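Local coordinates for putative angiotensinogen (Lampetra fluviatilis, PDB 5INW), which binds heparin, which promotes its inhibition of thrombin through a template mechanism, as a member of the serpin family, at residues K152-A155 / R156-A160; Y162-A166 / G167-M171; F205-S208 / K209-V212. The protein carries 1 engineered substitution. One frame throughout, in Å; residues are numbered along the deposited sequence.

Contact 1: K152-A155 / R156-A160; sequences KYFA and RLNGA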
# COMPACT_ATOMS: atom_id res chain seq x y z
N LYS A 152 -16.66 -9.58 -5.26
CA LYS A 152 -16.33 -10.65 -6.22
C LYS A 152 -15.29 -10.16 -7.25
O LYS A 152 -14.40 -10.93 -7.58
CB LYS A 152 -17.53 -11.28 -6.95
CG LYS A 152 -17.08 -12.35 -7.97
CD LYS A 152 -18.16 -13.29 -8.52
CE LYS A 152 -17.58 -14.18 -9.63
NZ LYS A 152 -18.48 -15.27 -10.08
N TYR A 153 -15.40 -8.91 -7.72
CA TYR A 153 -14.48 -8.36 -8.73
C TYR A 153 -13.18 -7.82 -8.08
O TYR A 153 -12.21 -7.59 -8.79
CB TYR A 153 -15.13 -7.27 -9.60
CG TYR A 153 -16.56 -7.56 -10.08
CD1 TYR A 153 -16.81 -8.39 -11.18
CD2 TYR A 153 -17.66 -6.96 -9.44
CE1 TYR A 153 -18.13 -8.61 -11.61
CE2 TYR A 153 -18.97 -7.17 -9.86
CZ TYR A 153 -19.22 -8.00 -10.93
OH TYR A 153 -20.54 -8.19 -11.30
N PHE A 154 -13.16 -7.69 -6.75
CA PHE A 154 -11.91 -7.50 -5.99
C PHE A 154 -10.93 -8.70 -6.09
O PHE A 154 -9.73 -8.52 -6.24
CB PHE A 154 -12.24 -7.21 -4.52
CG PHE A 154 -11.05 -6.82 -3.71
CD1 PHE A 154 -10.42 -5.61 -3.94
CD2 PHE A 154 -10.51 -7.68 -2.76
CE1 PHE A 154 -9.30 -5.24 -3.22
CE2 PHE A 154 -9.37 -7.32 -2.04
CZ PHE A 154 -8.77 -6.08 -2.26
N ALA A 155 -11.43 -9.93 -6.00
CA ALA A 155 -10.61 -11.11 -6.19
C ALA A 155 -10.15 -11.23 -7.64
O ALA A 155 -9.06 -11.76 -7.90
CB ALA A 155 -11.34 -12.39 -5.74
N ARG A 156 -10.97 -10.78 -8.60
CA ARG A 156 -10.54 -10.80 -10.00
C ARG A 156 -9.37 -9.88 -10.25
O ARG A 156 -8.40 -10.28 -10.92
CB ARG A 156 -11.66 -10.47 -10.99
CG ARG A 156 -11.29 -10.85 -12.44
CD ARG A 156 -12.51 -11.15 -13.29
NE ARG A 156 -13.48 -11.88 -12.46
CZ ARG A 156 -14.79 -12.00 -12.71
NH1 ARG A 156 -15.32 -11.54 -13.85
NH2 ARG A 156 -15.56 -12.65 -11.84
N LEU A 157 -9.47 -8.64 -9.74
CA LEU A 157 -8.37 -7.66 -9.76
C LEU A 157 -7.09 -8.28 -9.19
O LEU A 157 -6.09 -8.30 -9.88
CB LEU A 157 -8.71 -6.39 -8.94
CG LEU A 157 -7.64 -5.27 -8.87
CD1 LEU A 157 -7.41 -4.70 -10.25
CD2 LEU A 157 -7.96 -4.15 -7.88
N ASN A 158 -7.13 -8.81 -7.98
CA ASN A 158 -5.94 -9.42 -7.39
C ASN A 158 -5.38 -10.57 -8.22
O ASN A 158 -4.18 -10.67 -8.44
CB ASN A 158 -6.16 -9.77 -5.94
CG ASN A 158 -6.26 -8.52 -5.07
OD1 ASN A 158 -5.54 -7.54 -5.30
ND2 ASN A 158 -7.13 -8.54 -4.06
N GLY A 159 -6.25 -11.39 -8.78
CA GLY A 159 -5.81 -12.38 -9.74
C GLY A 159 -5.08 -11.76 -10.94
O GLY A 159 -4.09 -12.31 -11.40
N ALA A 160 -5.61 -10.67 -11.47
CA ALA A 160 -5.01 -9.97 -12.63
C ALA A 160 -3.64 -9.34 -12.28
O ALA A 160 -2.71 -9.44 -13.08
CB ALA A 160 -5.95 -8.92 -13.20
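Helix 150-161, which by its place in the chain corresponds to helix D of the serpins, brings Lys152, Tyr153 and Arg156 together on one flank and Phe154 and Asn158 on another. The backbone supplies the usual i to i+4 ladder: Leu157 N bonds to Tyr153 O at 3.1 Å, Asn158 N to Phe154 O at 3.1 Å and Gly159 N to Ala155 O at 3.0 Å, all close to straight. On the polar flank the extended chain of Lys152 runs past the guanidinium of Arg156, with Lys152 CE 3.4 Å from Arg156 NH2 and lying at the edge of that flat group. The two charged ends stay further apart, Lys152 NZ being 4.3 Å from Arg156 NH2. A bend at chi3 (-39°) turns the Arg156 chain back along the helix, and Tyr153 CD1 then comes over one face of its guanidinium, offset toward the rim, while Arg156 NH1 lies at the edge of the tyrosine ring. The other flank holds an amide-aromatic contact. Asn158 ND2 sits over one face of the Phe154 ring, nearest to Phe154 CE2 at 3.3 Å, and the amide plane stands almost upright on the ring, 82° from it. Phe154 packs inward against Ile81 and Val85 of helix 77-96 and Ala114 and Ser115 of helix 110-122. Leu157 shares this interior with Leu111 and Ala82, and also touches Thr21 of the separate C-terminal peptide chain. A helix with apolar residues pressed on the body and basic ones turned outward is consistent with serpin helix D, the element that supplies much of the heparin site in antithrombin.

Contact 2: Y162-A166 / G167-M171; sequences YKRSA and GFELM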
# COMPACT_ATOMS: atom_id res chain seq x y z
N TYR A 162 -1.42 -10.01 -9.45
CA TYR A 162 -0.40 -10.88 -8.89
C TYR A 162 0.10 -11.86 -9.94
O TYR A 162 -0.64 -12.72 -10.39
CB TYR A 162 -0.94 -11.64 -7.69
CG TYR A 162 -1.53 -10.80 -6.55
CD1 TYR A 162 -1.16 -9.49 -6.35
CD2 TYR A 162 -2.44 -11.37 -5.64
CE1 TYR A 162 -1.69 -8.75 -5.31
CE2 TYR A 162 -2.96 -10.63 -4.61
CZ TYR A 162 -2.57 -9.31 -4.46
OH TYR A 162 -3.07 -8.55 -3.45
N LYS A 163 1.34 -11.68 -10.38
CA LYS A 163 1.92 -12.37 -11.54
C LYS A 163 3.41 -12.37 -11.34
O LYS A 163 3.92 -11.56 -10.61
CB LYS A 163 1.56 -11.63 -12.80
CG LYS A 163 0.13 -11.89 -13.30
CD LYS A 163 -0.19 -10.95 -14.48
CE LYS A 163 -1.23 -11.38 -15.48
NZ LYS A 163 -0.63 -11.86 -16.78
N ARG A 164 4.09 -13.31 -11.96
CA ARG A 164 5.56 -13.40 -11.93
C ARG A 164 5.99 -13.60 -13.37
O ARG A 164 5.42 -14.42 -14.09
CB ARG A 164 6.01 -14.60 -11.06
CG ARG A 164 7.51 -14.86 -10.94
CD ARG A 164 8.17 -14.29 -9.68
NE ARG A 164 9.62 -14.51 -9.70
CZ ARG A 164 10.50 -13.82 -10.46
NH1 ARG A 164 10.11 -12.81 -11.25
NH2 ARG A 164 11.81 -14.15 -10.44
N SER A 165 6.97 -12.85 -13.81
CA SER A 165 7.51 -12.93 -15.18
C SER A 165 8.89 -12.29 -15.12
O SER A 165 9.31 -11.87 -14.07
CB SER A 165 6.59 -12.21 -16.15
OG SER A 165 6.32 -10.88 -15.73
N ALA A 166 9.61 -12.24 -16.24
CA ALA A 166 11.03 -11.76 -16.26
C ALA A 166 11.11 -10.34 -15.72
O ALA A 166 10.37 -9.48 -16.20
CB ALA A 166 11.56 -11.79 -17.67
N GLY A 167 11.93 -10.14 -14.68
CA GLY A 167 12.12 -8.87 -14.02
C GLY A 167 10.90 -8.29 -13.35
O GLY A 167 10.88 -7.07 -13.13
N PHE A 168 9.90 -9.09 -12.98
CA PHE A 168 8.68 -8.56 -12.29
C PHE A 168 8.08 -9.58 -11.33
O PHE A 168 7.99 -10.75 -11.69
CB PHE A 168 7.61 -8.21 -13.31
CG PHE A 168 6.36 -7.68 -12.71
CD1 PHE A 168 6.26 -6.36 -12.31
CD2 PHE A 168 5.24 -8.49 -12.54
CE1 PHE A 168 5.08 -5.87 -11.75
CE2 PHE A 168 4.06 -8.01 -11.96
CZ PHE A 168 4.00 -6.71 -11.56
N GLU A 169 7.70 -9.17 -10.13
CA GLU A 169 6.97 -10.03 -9.21
C GLU A 169 6.06 -9.18 -8.41
O GLU A 169 6.53 -8.21 -7.77
CB GLU A 169 7.90 -10.78 -8.22
CG GLU A 169 7.16 -11.73 -7.24
CD GLU A 169 8.04 -12.58 -6.31
OE1 GLU A 169 7.45 -13.21 -5.38
OE2 GLU A 169 9.30 -12.66 -6.46
N LEU A 170 4.78 -9.53 -8.42
CA LEU A 170 3.80 -9.00 -7.47
C LEU A 170 3.04 -10.15 -6.87
O LEU A 170 2.41 -10.92 -7.58
CB LEU A 170 2.87 -7.99 -8.14
CG LEU A 170 1.96 -7.31 -7.09
CD1 LEU A 170 2.66 -6.38 -6.13
CD2 LEU A 170 0.81 -6.57 -7.74
N MET A 171 3.07 -10.27 -5.55
CA MET A 171 2.55 -11.42 -4.84
C MET A 171 1.79 -10.85 -3.65
O MET A 171 2.25 -9.90 -3.02
CB MET A 171 3.76 -12.29 -4.40
CG MET A 171 3.52 -13.51 -3.49
SD MET A 171 3.53 -12.97 -1.76
CE MET A 171 5.16 -13.41 -1.16
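Tyr162 lies beside Leu170, its ring meeting the leucine edge-on, with Tyr162 CD1 3.8 Å from Leu170 CD2, which lies in the ring plane. One ring face looks onto the backbone of Met171. Replacing Tyr162 by an alanine would probably open a gap beside the isobutyl group of Leu170 and uncover the Met171 backbone. This is the compact end: Leu170, buried, goes on to pack against Ile246 and Phe248 of strand 238-251 and Ile25 of the separate C-terminal peptide chain. Leu170 N gives Lys163 O a nearly linear bond of 3.1 Å (177°), whereas the return bond from Lys163 N to Leu170 O is bent and weak. The two strands form a beta hairpin closed by a type II turn from Ser165 to Phe168, in which Gly167 takes the positive phi (62°) that favours glycine. Ser165 and Phe168 are a hydrogen-bonded antiparallel pair, with Ser165 N 3.2 Å from Phe168 O and Phe168 N 3.0 Å from Ser165 O. Phe168 O is gripped a second time, by Arg164 NH1 at 3.0 Å, which arrives from the other face of the carbonyl plane. The solvent side is looser. Arg164, bent at chi2 (98°), lays its CD 3.7 Å from Glu169 CG, and its guanidinium is nearly parallel to the carboxylate. Arg164 NE and Glu169 OE2 make a long salt bridge of 3.7 Å, an electrostatic pairing with the oxygen far off the guanidinium plane.

Contact 3: F205-S208 / K209-V212; sequences FGDS and KNAV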
# COMPACT_ATOMS: atom_id res chain seq x y z
N PHE A 205 -3.97 -18.52 21.39
CA PHE A 205 -3.43 -17.20 21.72
C PHE A 205 -3.17 -17.07 23.21
O PHE A 205 -2.53 -16.09 23.61
CB PHE A 205 -4.39 -16.07 21.29
CG PHE A 205 -4.70 -16.04 19.81
CD1 PHE A 205 -3.75 -15.70 18.90
CD2 PHE A 205 -6.00 -16.30 19.36
CE1 PHE A 205 -4.06 -15.61 17.55
CE2 PHE A 205 -6.31 -16.21 18.01
CZ PHE A 205 -5.33 -15.87 17.11
N GLY A 206 -3.75 -17.95 24.03
CA GLY A 206 -3.48 -17.99 25.47
C GLY A 206 -2.01 -18.19 25.79
O GLY A 206 -1.44 -17.45 26.57
N ASP A 207 -1.40 -19.18 25.15
CA ASP A 207 0.04 -19.36 25.17
C ASP A 207 0.65 -18.45 24.13
O ASP A 207 1.04 -18.90 23.06
CB ASP A 207 0.36 -20.81 24.85
CG ASP A 207 1.85 -21.13 24.93
OD1 ASP A 207 2.69 -20.21 25.27
OD2 ASP A 207 2.16 -22.32 24.64
N SER A 208 0.78 -17.17 24.46
CA SER A 208 1.08 -16.13 23.46
C SER A 208 2.53 -16.03 22.91
O SER A 208 2.72 -15.54 21.79
CB SER A 208 0.63 -14.76 23.97
OG SER A 208 1.45 -14.35 25.06
N LYS A 209 3.53 -16.42 23.71
CA LYS A 209 4.92 -16.40 23.24
C LYS A 209 4.98 -17.31 22.04
O LYS A 209 5.49 -16.92 21.00
CB LYS A 209 5.90 -16.91 24.30
CG LYS A 209 6.03 -16.02 25.52
CD LYS A 209 7.08 -14.94 25.35
CE LYS A 209 7.08 -14.00 26.56
NZ LYS A 209 8.32 -13.18 26.64
N ASN A 210 4.46 -18.52 22.22
CA ASN A 210 4.42 -19.51 21.16
C ASN A 210 3.48 -19.13 20.06
O ASN A 210 3.78 -19.37 18.88
CB ASN A 210 4.07 -20.89 21.70
CG ASN A 210 5.25 -21.51 22.41
OD1 ASN A 210 6.40 -21.33 22.01
ND2 ASN A 210 4.97 -22.26 23.46
N ALA A 211 2.35 -18.54 20.42
CA ALA A 211 1.40 -18.04 19.42
C ALA A 211 2.04 -17.07 18.36
O ALA A 211 1.82 -17.24 17.18
CB ALA A 211 0.20 -17.40 20.10
N VAL A 212 2.87 -16.12 18.81
CA VAL A 212 3.60 -15.24 17.92
C VAL A 212 4.59 -16.02 17.04
O VAL A 212 4.68 -15.76 15.87
CB VAL A 212 4.34 -14.10 18.68
CG1 VAL A 212 5.26 -13.29 17.77
CG2 VAL A 212 3.33 -13.15 19.28
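Asp207 and Asn210 meet through their side chains at the start of helix 208-221, where Asp207 holds the N-cap position. Of the polar bonds, one joins the two side chains: Asn210 ND2 gives a hydrogen to Asp207 OD2 at 3.0 Å, reaching the syn side of that oxygen and lying 28° out of the carboxylate plane. The bond is fairly straight, and the oxygen lies close to the amide plane even though amide and carboxylate are turned 70° apart. With Asp207 CG swung opposite its own N (chi1 -176°), the carboxylate reaches forward over the first turn toward Asn210; it makes no capping bond to the backbone, but its negative charge near the helix start may interact favourably with the positive end of the helix dipole. The main-chain bonds come next. Ala211 N is 3.0 Å from Asp207 O, approaching in the carbonyl plane, and this bond fastens the first turn to the incoming loop. Val212 N, 3.0 Å from Ser208 O, makes the next rung of the helix, and Val212 CG2 also lies beside that oxygen. The loop bends in an inverse gamma turn centred on Asp207. The apolar part is slight: Ala211 CB points back to the loop, 4.0 Å from Phe205 CA and 4.5 Å from Phe205 CD1. Beyond the two segments, Phe205, Ser208, Ala211 and Val212 all touch Val234, in the loop before strand 238-251. The contact thus joins the end of strand 200-203 to helix 208-221, which corresponds in chain order to serpin helix F, the helix lying across the large sheet.

In the fold
Read from the N terminus, the three contacts come in series, with none nested and none crossing. Contact 1 lies within helix 150-161, beside helices 77-96 and 110-122. The chain leaves that helix directly into contact 2, centred about 16 Å away, where the turn at 165-168 reverses it into strand 168-179 of the large mixed sheet. Helix 186-196 and strand 200-203, parallel to 168-179, intervene before contact 3 closes the bend into helix 208-221. Its nearest atoms are about 21 Å from contact 1 and 17 Å from contact 2. Contacts 1 and 2 also both touch the separate C-terminal peptide chain, whereas contact 3 lies apart from it.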